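Local coordinates for protein UDP-N-acetylglucosamine 2-epimerase (Listeria monocytogenes, PDB 3OT5) that probably catalyses the reversible interconversion of UDP-N-acetylglucosamine and UDP-N-acetylmannosamine by inverting the configuration at C2 of the amino sugar, at residues 177-182 against 332-337; 84-89 against 107-112; 215-220 against 257-262. All coordinates share one frame; numbering follows the deposited sequence.

Interaction 1: 177-182 against 332-337; sequences TKQAKE and RPEGIE
Glu334 carries this contact almost alone, laying one carboxylate oxygen against the first turn of the helix that starts after Thr177. The closest point lies where Glu334 OE2 comes within 3.3 Å of Gln179 CB, an approach that brings the carboxylate to the base of the glutamine side chain. The same oxygen stands 3.8 Å from Thr177 OG1, too far for a hydrogen bond, and the side chains of Thr177 and Glu334 cross at about a right angle. The bend at chi2 of the glutamate (77°) swings the carboxylate aside, so that OE2 meets Gln179 CB while OE1 is hydrogen-bonded to Tyr375 OH. Threonine suits the N-cap: its OG1 accepts from Ala180 N at 3.2 Å with a nearly straight N-H...O angle of 164°, a bond that holds the hydroxyl oxygen on its own helix. The glutamate itself stands in the first turn of helix 333-338. The two sides of the contact differ: Thr177 is buried, whereas Gln179 is exposed, and the close approach to its CB is made on the solvent side. The first helix, 178-186, follows strand 172-175 of the seven-stranded sheet, whereas helix 333-338 comes between strands 323-325 and 341-343 in the chain, both of the six-stranded sheet, so the contact bridges the two Rossmann-like halves.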
# COMPACT_ATOMS: atom_id res chain seq x y z
N THR A 177 10.68 -4.94 -3.51
CA THR A 177 11.14 -6.29 -3.25
C THR A 177 12.26 -6.73 -4.17
O THR A 177 12.56 -6.08 -5.18
CB THR A 177 10.00 -7.30 -3.44
OG1 THR A 177 9.55 -7.26 -4.80
CG2 THR A 177 8.83 -6.99 -2.51
N LYS A 178 12.87 -7.85 -3.81
CA LYS A 178 13.95 -8.42 -4.58
C LYS A 178 13.40 -8.75 -5.97
O LYS A 178 14.08 -8.50 -6.98
CB LYS A 178 14.51 -9.68 -3.89
CG LYS A 178 15.75 -10.26 -4.60
CD LYS A 178 16.28 -11.51 -3.90
CE LYS A 178 17.50 -12.10 -4.63
NZ LYS A 178 18.07 -13.32 -3.94
N GLN A 179 12.17 -9.28 -6.01
CA GLN A 179 11.50 -9.65 -7.25
C GLN A 179 11.37 -8.48 -8.20
O GLN A 179 11.65 -8.61 -9.37
CB GLN A 179 10.09 -10.18 -6.96
CG GLN A 179 9.27 -10.62 -8.19
CD GLN A 179 9.92 -11.76 -8.97
OE1 GLN A 179 10.89 -11.55 -9.70
NE2 GLN A 179 9.34 -12.95 -8.86
N ALA A 180 10.91 -7.35 -7.68
CA ALA A 180 10.76 -6.15 -8.50
C ALA A 180 12.11 -5.72 -9.08
O ALA A 180 12.18 -5.20 -10.20
CB ALA A 180 10.15 -5.01 -7.68
N LYS A 181 13.18 -5.93 -8.31
CA LYS A 181 14.52 -5.59 -8.76
C LYS A 181 14.89 -6.49 -9.92
O LYS A 181 15.35 -6.01 -10.95
CB LYS A 181 15.55 -5.68 -7.62
CG LYS A 181 16.99 -5.41 -8.07
CD LYS A 181 17.91 -5.14 -6.88
CE LYS A 181 19.29 -4.67 -7.31
NZ LYS A 181 20.09 -4.17 -6.14
N GLU A 182 14.69 -7.80 -9.74
CA GLU A 182 14.98 -8.77 -10.79
C GLU A 182 14.21 -8.46 -12.08
O GLU A 182 14.74 -8.60 -13.17
CB GLU A 182 14.67 -10.18 -10.30
CG GLU A 182 15.62 -10.64 -9.21
CD GLU A 182 15.20 -11.93 -8.55
OE1 GLU A 182 16.07 -12.56 -7.91
OE2 GLU A 182 14.01 -12.31 -8.67
N ARG A 332 1.48 -11.50 -4.51
CA ARG A 332 2.34 -11.45 -3.31
C ARG A 332 2.90 -12.82 -2.91
O ARG A 332 2.57 -13.32 -1.83
CB ARG A 332 1.59 -10.87 -2.08
CG ARG A 332 1.56 -9.34 -1.92
CD ARG A 332 0.66 -8.62 -2.87
NE ARG A 332 0.75 -7.17 -2.67
CZ ARG A 332 0.08 -6.27 -3.39
NH1 ARG A 332 -0.74 -6.67 -4.36
NH2 ARG A 332 0.23 -4.98 -3.14
N PRO A 333 3.75 -13.43 -3.74
CA PRO A 333 4.26 -14.72 -3.29
C PRO A 333 5.25 -14.60 -2.11
O PRO A 333 5.37 -15.54 -1.32
CB PRO A 333 4.96 -15.28 -4.53
CG PRO A 333 5.31 -14.07 -5.35
CD PRO A 333 4.20 -13.10 -5.11
N GLU A 334 5.94 -13.46 -2.00
CA GLU A 334 6.91 -13.26 -0.91
C GLU A 334 6.26 -13.49 0.46
O GLU A 334 6.77 -14.27 1.29
CB GLU A 334 7.53 -11.85 -0.92
CG GLU A 334 8.32 -11.43 -2.19
CD GLU A 334 7.45 -11.04 -3.38
OE1 GLU A 334 6.21 -11.04 -3.28
OE2 GLU A 334 8.03 -10.72 -4.44
N GLY A 335 5.13 -12.83 0.68
CA GLY A 335 4.39 -12.96 1.93
C GLY A 335 4.10 -14.40 2.28
O GLY A 335 4.18 -14.81 3.44
N ILE A 336 3.75 -15.18 1.26
CA ILE A 336 3.44 -16.60 1.46
C ILE A 336 4.68 -17.37 1.85
O ILE A 336 4.66 -18.15 2.80
CB ILE A 336 2.80 -17.22 0.20
CG1 ILE A 336 1.44 -16.56 -0.07
CG2 ILE A 336 2.61 -18.74 0.39
CD1 ILE A 336 0.74 -17.10 -1.29
N GLU A 337 5.77 -17.14 1.12
CA GLU A 337 7.04 -17.80 1.38
C GLU A 337 7.62 -17.40 2.74
O GLU A 337 8.24 -18.21 3.42
CB GLU A 337 8.02 -17.50 0.24
CG GLU A 337 7.58 -18.09 -1.10
CD GLU A 337 8.45 -17.68 -2.28
OE1 GLU A 337 9.16 -16.66 -2.19
OE2 GLU A 337 8.39 -18.37 -3.32

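Interaction 2: 84-89 against 107-112; sequences IDLDIM and NEVIAA
Val109 meets Ile84 with both methyls and Leu86 with CG2 alone. Its CG1 and the CD1 of Ile84 reach toward each other tip to tip; the pair is modelled at 3.3 Å, tighter than usual for two carbons, and its exact closeness is doubtful. Val109 CG2 lies 3.9 Å from Ile84 CG2, and Leu86 slides past the valine in the opposite direction, with Leu86 CD2 4.0 Å from Val109 CG2. Chi1 of 172° sets CG1 of the valine against Ile84 CD1 and leaves CG2 to lie between Ile84 CG2 and the leucine methyls. Aliphatic residues fit such a place, asking for no polar partner: the beta-branched Ile84 and Val109 offer methyls close to the backbone, and Leu86 reaches further with its forked end. In the next shell, Val109 also rests on Met31 of strand 28-34, Leu86 on Ile106 and Ile84 on Glu113, the last two within the same helix. Backbone hydrogen bonds then fix the outer strand: Ile84 pairs with Val61 and Ile63, and Leu86 with Ile63. Strand 84-85 is thus the edge of the parallel sheet, and helix 95-113 covers a face of that sheet on its way to strand 117-121, beyond strands 57-63 and 28-34. This is the beta-alpha-beta crossover of the 3-2-1-4 strand order that marks a Rossmann fold.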
# COMPACT_ATOMS: atom_id res chain seq x y z
N ILE A 84 2.52 22.94 -4.48
CA ILE A 84 1.79 23.22 -5.71
C ILE A 84 0.61 22.27 -5.81
O ILE A 84 0.73 21.07 -5.54
CB ILE A 84 2.73 23.14 -6.94
CG1 ILE A 84 3.84 24.19 -6.80
CG2 ILE A 84 1.96 23.33 -8.24
CD1 ILE A 84 4.83 24.23 -7.92
N ASP A 85 -0.55 22.81 -6.18
CA ASP A 85 -1.76 22.02 -6.30
C ASP A 85 -2.38 22.25 -7.67
O ASP A 85 -2.98 23.29 -7.90
CB ASP A 85 -2.74 22.38 -5.18
CG ASP A 85 -3.97 21.46 -5.15
OD1 ASP A 85 -4.63 21.39 -4.08
OD2 ASP A 85 -4.27 20.80 -6.16
N LEU A 86 -2.23 21.28 -8.56
CA LEU A 86 -2.78 21.36 -9.90
C LEU A 86 -4.17 20.74 -9.91
O LEU A 86 -4.34 19.57 -9.56
CB LEU A 86 -1.89 20.63 -10.90
CG LEU A 86 -0.45 21.10 -10.94
CD1 LEU A 86 0.31 20.30 -11.97
CD2 LEU A 86 -0.38 22.60 -11.25
N ASP A 87 -5.17 21.52 -10.30
CA ASP A 87 -6.53 21.03 -10.33
C ASP A 87 -6.81 20.38 -11.70
O ASP A 87 -7.41 21.00 -12.58
CB ASP A 87 -7.50 22.17 -10.04
CG ASP A 87 -8.94 21.69 -9.88
OD1 ASP A 87 -9.15 20.50 -9.55
OD2 ASP A 87 -9.86 22.52 -10.07
N ILE A 88 -6.35 19.15 -11.87
CA ILE A 88 -6.56 18.42 -13.12
C ILE A 88 -7.85 17.61 -13.00
O ILE A 88 -8.05 16.88 -12.03
CB ILE A 88 -5.33 17.54 -13.50
CG1 ILE A 88 -5.09 16.38 -12.53
CG2 ILE A 88 -4.07 18.41 -13.59
CD1 ILE A 88 -6.10 15.25 -12.62
N MET A 89 -8.74 17.77 -13.98
CA MET A 89 -10.02 17.08 -13.97
C MET A 89 -9.94 15.78 -14.76
O MET A 89 -9.99 14.69 -14.19
CB MET A 89 -11.10 18.00 -14.55
CG MET A 89 -12.53 17.47 -14.45
SD MET A 89 -13.09 17.22 -12.74
CE MET A 89 -13.00 18.89 -12.10
N ASN A 107 5.09 19.59 -16.66
CA ASN A 107 6.15 20.19 -17.47
C ASN A 107 6.40 21.62 -16.98
O ASN A 107 7.53 22.01 -16.71
CB ASN A 107 5.75 20.24 -18.93
CG ASN A 107 6.86 20.75 -19.82
OD1 ASN A 107 7.87 20.08 -20.00
ND2 ASN A 107 6.65 21.91 -20.43
N GLU A 108 5.32 22.38 -16.85
CA GLU A 108 5.40 23.77 -16.43
C GLU A 108 5.89 23.90 -14.99
O GLU A 108 6.72 24.75 -14.70
CB GLU A 108 4.03 24.43 -16.58
CG GLU A 108 4.00 25.93 -16.30
CD GLU A 108 2.63 26.55 -16.54
OE1 GLU A 108 1.69 25.80 -16.90
OE2 GLU A 108 2.50 27.78 -16.37
N VAL A 109 5.40 23.05 -14.10
CA VAL A 109 5.83 23.12 -12.70
C VAL A 109 7.32 22.82 -12.58
O VAL A 109 8.03 23.53 -11.86
CB VAL A 109 5.01 22.17 -11.80
CG1 VAL A 109 5.60 22.12 -10.39
CG2 VAL A 109 3.57 22.62 -11.75
N ILE A 110 7.79 21.80 -13.29
CA ILE A 110 9.19 21.42 -13.25
C ILE A 110 10.09 22.51 -13.85
O ILE A 110 11.11 22.87 -13.27
CB ILE A 110 9.43 20.09 -13.97
CG1 ILE A 110 8.75 18.96 -13.19
CG2 ILE A 110 10.90 19.81 -14.09
CD1 ILE A 110 8.77 17.64 -13.88
N ALA A 111 9.70 23.03 -15.01
CA ALA A 111 10.47 24.08 -15.68
C ALA A 111 10.72 25.27 -14.76
O ALA A 111 11.82 25.82 -14.74
CB ALA A 111 9.74 24.55 -16.96
N ALA A 112 9.69 25.66 -14.01
CA ALA A 112 9.77 26.79 -13.09
C ALA A 112 10.54 26.46 -11.80
O ALA A 112 11.50 27.16 -11.46
CB ALA A 112 8.37 27.28 -12.75

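Interaction 3: 215-220 against 257-262; sequences HPILEN and DTELVY
Ile217 lays its CG2 methyl on Val261, where the closest pair, Ile217 CG2 and Val261 CG2, stands 4.0 Å apart and the two side chains cross obliquely. It is an ordinary van der Waals distance, without strain. Chi1 of -61° sets Ile217 CG2 anti to the backbone N, where it meets the valine methyl, and both residues touch Ile287 of strand 284-287 as well. Beta-branched residues serve here because they bring a methyl close to the backbone, which suits a short helix lying against a sheet. Next to this greasy patch Glu259 offers a carboxylate: its OE1 only skirts Ile217 CG2, at 4.4 Å, and its OE2 lies 4.2 Å from Asn220 O, with no bond between the two oxygens. The real partners of this buried acid stand nearby, Asn224 ND2 donating to OE2 and His285 NE2 to OE1, so each carboxylate oxygen is satisfied. The helix 216-219 is started by His215, whose ND1 accepts from Ile217 N at 3.3 Å; the donor sits at the ring edge, only 9° out of the imidazole plane. The bond is bent (144°) and caps the first turn, which carries Ile217. Leu260, by contrast, points away from the helix and packs on Val248 and Val252 of helix 240-254, so the strand is covered on both faces. Across the segments, then, the attractive contact is apolar, and the charge of Glu259, probably eased by its two donors, is met by Asn224, just before strand 225-229, and by His285 of strand 284-287.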
# COMPACT_ATOMS: atom_id res chain seq x y z
N HIS A 215 -12.22 4.16 19.33
CA HIS A 215 -13.38 3.57 18.64
C HIS A 215 -14.13 2.62 19.58
O HIS A 215 -13.53 1.68 20.09
CB HIS A 215 -13.00 2.82 17.36
CG HIS A 215 -14.18 2.54 16.47
ND1 HIS A 215 -15.15 1.61 16.79
CD2 HIS A 215 -14.53 3.05 15.27
CE1 HIS A 215 -16.05 1.57 15.83
NE2 HIS A 215 -15.70 2.43 14.89
N PRO A 216 -15.45 2.84 19.78
CA PRO A 216 -16.30 2.04 20.68
C PRO A 216 -16.04 0.54 20.65
O PRO A 216 -15.81 -0.07 21.70
CB PRO A 216 -17.73 2.33 20.17
CG PRO A 216 -17.57 3.09 18.88
CD PRO A 216 -16.26 3.79 18.99
N ILE A 217 -16.05 -0.04 19.45
CA ILE A 217 -15.83 -1.47 19.27
C ILE A 217 -14.49 -1.91 19.83
O ILE A 217 -14.37 -2.97 20.45
CB ILE A 217 -15.87 -1.85 17.78
CG1 ILE A 217 -17.24 -1.50 17.18
CG2 ILE A 217 -15.57 -3.32 17.61
CD1 ILE A 217 -17.29 -1.69 15.68
N LEU A 218 -13.47 -1.11 19.58
CA LEU A 218 -12.14 -1.40 20.07
C LEU A 218 -12.09 -1.20 21.58
O LEU A 218 -11.40 -1.94 22.27
CB LEU A 218 -11.12 -0.53 19.35
CG LEU A 218 -11.02 -0.84 17.85
CD1 LEU A 218 -10.05 0.10 17.15
CD2 LEU A 218 -10.59 -2.29 17.65
N GLU A 219 -12.88 -0.24 22.07
CA GLU A 219 -12.95 0.06 23.50
C GLU A 219 -13.79 -0.98 24.25
O GLU A 219 -13.53 -1.26 25.42
CB GLU A 219 -13.51 1.47 23.74
CG GLU A 219 -12.63 2.59 23.15
CD GLU A 219 -13.23 3.99 23.34
OE1 GLU A 219 -12.59 4.98 22.92
OE2 GLU A 219 -14.34 4.10 23.92
N ASN A 220 -14.80 -1.53 23.59
CA ASN A 220 -15.64 -2.55 24.21
C ASN A 220 -15.11 -3.95 23.95
O ASN A 220 -15.67 -4.93 24.41
CB ASN A 220 -17.08 -2.44 23.71
CG ASN A 220 -17.75 -1.13 24.12
OD1 ASN A 220 -17.12 -0.27 24.74
ND2 ASN A 220 -19.02 -0.98 23.77
N ASP A 257 -14.71 -15.99 22.41
CA ASP A 257 -13.82 -14.89 22.77
C ASP A 257 -13.32 -14.13 21.53
O ASP A 257 -12.28 -13.48 21.58
CB ASP A 257 -12.65 -15.36 23.66
CG ASP A 257 -11.81 -16.44 23.02
OD1 ASP A 257 -12.22 -17.00 21.98
OD2 ASP A 257 -10.72 -16.73 23.57
N THR A 258 -14.07 -14.20 20.44
CA THR A 258 -13.72 -13.48 19.22
C THR A 258 -14.81 -12.50 18.82
O THR A 258 -15.98 -12.68 19.15
CB THR A 258 -13.55 -14.42 18.00
OG1 THR A 258 -14.81 -15.04 17.71
CG2 THR A 258 -12.50 -15.48 18.27
N GLU A 259 -14.40 -11.46 18.12
CA GLU A 259 -15.33 -10.48 17.59
C GLU A 259 -14.92 -10.21 16.15
O GLU A 259 -13.75 -10.25 15.82
CB GLU A 259 -15.34 -9.19 18.42
CG GLU A 259 -15.91 -9.38 19.82
CD GLU A 259 -16.26 -8.08 20.50
OE1 GLU A 259 -16.39 -7.04 19.81
OE2 GLU A 259 -16.43 -8.10 21.74
N LEU A 260 -15.92 -9.98 15.30
CA LEU A 260 -15.69 -9.75 13.89
C LEU A 260 -16.11 -8.35 13.52
O LEU A 260 -17.17 -7.89 13.92
CB LEU A 260 -16.50 -10.75 13.06
CG LEU A 260 -16.58 -10.56 11.53
CD1 LEU A 260 -15.23 -10.58 10.85
CD2 LEU A 260 -17.50 -11.61 10.90
N VAL A 261 -15.23 -7.66 12.80
CA VAL A 261 -15.51 -6.34 12.30
C VAL A 261 -15.48 -6.48 10.79
O VAL A 261 -14.52 -6.99 10.23
CB VAL A 261 -14.48 -5.29 12.76
CG1 VAL A 261 -14.76 -3.94 12.09
CG2 VAL A 261 -14.50 -5.16 14.26
N TYR A 262 -16.56 -6.06 10.14
CA TYR A 262 -16.66 -6.14 8.71
C TYR A 262 -17.15 -4.84 8.11
O TYR A 262 -18.34 -4.57 8.13
CB TYR A 262 -17.60 -7.29 8.28
CG TYR A 262 -17.82 -7.28 6.78
CD1 TYR A 262 -16.78 -7.59 5.91
CD2 TYR A 262 -19.06 -6.98 6.24
CE1 TYR A 262 -16.97 -7.56 4.53
CE2 TYR A 262 -19.27 -6.97 4.86
CZ TYR A 262 -18.22 -7.26 4.02
OH TYR A 262 -18.42 -7.23 2.65

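Interactions 2 and 3 are alike in kind: each packs a helix against a strand, one in either half of the molecule, and their centres lie about 44 Å apart on opposite sides of the chain's centre. Both rest on methyl groups, interaction 2 tightly at a sheet edge, interaction 3 more loosely beside a buried carboxylate. Interaction 1 differs in place and chemistry. Nearest the middle of the chain, about 15 Å from its centre, it joins helices that follow or connect strands of different sheets and brings a carboxylate to a helix start. Along the chain, 215-220 and 257-262 fall inside the loop that interaction 1 closes, whereas interaction 2 is completed before it. All three are partly buried.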